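Local atomic coordinates of botulinum neurotoxin type G (Clostridium botulinum, PDB entry 3MPP), a protein that targets the toxin to host nerve cells through this receptor-binding domain and delivers a zinc protease light chain into their cytosol. Residues I31-D34 with G38-K41. The protein carries 4 engineered substitutions. Residues are numbered along the deposited sequence; the frame is centred on the assembly and turned at random.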
loop_
_atom_site.group_PDB
_atom_site.type_symbol
_atom_site.label_atom_id
_atom_site.label_comp_id
_atom_site.label_asym_id
_atom_site.label_seq_id
_atom_site.Cartn_x
_atom_site.Cartn_y
_atom_site.Cartn_z
ATOM N N ILE A 31 -1.492 -7.671 17.634
ATOM C CA ILE A 31 -2.397 -8.309 16.685
ATOM C C ILE A 31 -1.603 -8.854 15.501
ATOM O O ILE A 31 -0.707 -8.200 14.966
ATOM C CB ILE A 31 -3.497 -7.340 16.188
ATOM C CG1 ILE A 31 -4.477 -7.007 17.313
ATOM C CG2 ILE A 31 -4.283 -7.963 15.036
ATOM C CD1 ILE A 31 -3.921 -6.091 18.360
ATOM N N PHE A 32 -1.935 -10.065 15.094
ATOM C CA PHE A 32 -1.253 -10.701 13.986
ATOM C C PHE A 32 -2.278 -11.038 12.923
ATOM O O PHE A 32 -3.456 -11.210 13.219
ATOM C CB PHE A 32 -0.589 -12.008 14.428
ATOM C CG PHE A 32 0.591 -11.826 15.347
ATOM C CD1 PHE A 32 1.842 -11.539 14.834
ATOM C CD2 PHE A 32 0.449 -11.979 16.721
ATOM C CE1 PHE A 32 2.931 -11.382 15.669
ATOM C CE2 PHE A 32 1.534 -11.836 17.567
ATOM C CZ PHE A 32 2.779 -11.534 17.043
ATOM N N ASN A 33 -1.824 -11.124 11.683
ATOM C CA ASN A 33 -2.576 -11.826 10.656
ATOM C C ASN A 33 -1.602 -12.649 9.827
ATOM O O ASN A 33 -0.395 -12.410 9.871
ATOM C CB ASN A 33 -3.412 -10.864 9.801
ATOM C CG ASN A 33 -2.569 -9.945 8.947
ATOM O OD1 ASN A 33 -1.640 -10.381 8.275
ATOM N ND2 ASN A 33 -2.900 -8.658 8.965
ATOM N N ASP A 34 -2.116 -13.630 9.092
ATOM C CA ASP A 34 -1.254 -14.514 8.316
ATOM C C ASP A 34 -1.158 -14.145 6.832
ATOM O O ASP A 34 -0.855 -15.001 5.999
ATOM C CB ASP A 34 -1.713 -15.970 8.469
ATOM C CG ASP A 34 -3.220 -16.131 8.316
ATOM O OD1 ASP A 34 -3.817 -15.447 7.456
ATOM O OD2 ASP A 34 -3.811 -16.948 9.054
ATOM N N GLY A 38 4.002 -12.871 8.254
ATOM C CA GLY A 38 2.708 -12.339 7.877
ATOM C C GLY A 38 2.770 -10.862 8.287
ATOM O O GLY A 38 3.670 -10.151 7.857
ATOM N N GLN A 39 1.841 -10.388 9.115
ATOM C CA GLN A 39 1.846 -8.978 9.523
ATOM C C GLN A 39 1.558 -8.821 11.001
ATOM O O GLN A 39 0.784 -9.589 11.548
ATOM C CB GLN A 39 0.797 -8.185 8.738
ATOM C CG GLN A 39 0.871 -8.366 7.222
ATOM C CD GLN A 39 -0.233 -7.584 6.500
ATOM O OE1 GLN A 39 -1.133 -7.008 7.135
ATOM N NE2 GLN A 39 -0.167 -7.560 5.175
ATOM N N PHE A 40 2.166 -7.824 11.653
ATOM C CA PHE A 40 1.784 -7.528 13.036
ATOM C C PHE A 40 1.531 -6.053 13.324
ATOM O O PHE A 40 2.122 -5.173 12.710
ATOM C CB PHE A 40 2.751 -8.138 14.084
ATOM C CG PHE A 40 4.127 -7.539 14.093
ATOM C CD1 PHE A 40 4.399 -6.394 14.833
ATOM C CD2 PHE A 40 5.168 -8.151 13.406
ATOM C CE1 PHE A 40 5.675 -5.852 14.869
ATOM C CE2 PHE A 40 6.450 -7.609 13.427
ATOM C CZ PHE A 40 6.707 -6.455 14.172
ATOM N N LYS A 41 0.646 -5.816 14.284
ATOM C CA LYS A 41 0.222 -4.478 14.657
ATOM C C LYS A 41 0.652 -4.180 16.096
ATOM O O LYS A 41 0.300 -4.909 17.027
ATOM C CB LYS A 41 -1.301 -4.393 14.540
ATOM C CG LYS A 41 -1.924 -3.018 14.789
ATOM C CD LYS A 41 -3.458 -3.194 14.730
ATOM C CE LYS A 41 -4.243 -1.935 14.985
ATOM N NZ LYS A 41 -5.709 -2.248 14.901
#
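Asn33 and Gln39 face each other across a beta hairpin of the N-terminal receptor-binding subdomain, a lectin-like fold of antiparallel sheets, and bind through both backbone and side chain. Between the main chains, Asn33 N gives a hydrogen bond to Gln39 O at 3.0 Å, and Gln39 N returns one to Asn33 O. On the side-chain face of this hydrogen-bonded pair, Asn33 ND2 donates to Gln39 OE1 at 3.0 Å. The bond is nearly straight and the acceptor lies in the amide plane of Asn33, yet the donor sits 49° above the carbonyl plane of Gln39, off the lone pairs; the two amide planes are 60° apart. CG of Asn33 stands between its backbone N and carbonyl carbon (chi1 67°), which swings the short amide across the neighbouring strand and brings OD1 to 3.3 Å from Gln39 CB. Two amides suit this site, since each can give and accept: Asn33 OD1 takes the N-H of Ile35 in the turn, while Gln39 NE2 reaches Asn232.

One residue along, Phe32 and Phe40 form a non-hydrogen-bonded pair on the other face. Their contact is apolar and oblique, with Phe32 CD1 3.6 Å from Phe40 CB. The aromatic pair gives this face an apolar surface: Phe32 stacks with Tyr9, and Phe40 packs on Ile198 of strand 195-204, the next strand.

Back on the amide face, Ile31, beta-branched as suits a strand, lies beside the aliphatic root of Lys41. The extended lysine places NZ in a salt bridge with Glu427 and a cation-pi contact with Phe195. Asn232 and Glu427 belong to the C-terminal receptor-binding subdomain, so this face ties the two subdomains together. Between the main chains, Lys41 N donates to Ile31 O at 2.8 Å, while the return bond from Ile31 N to Lys41 O is weak at 3.3 Å.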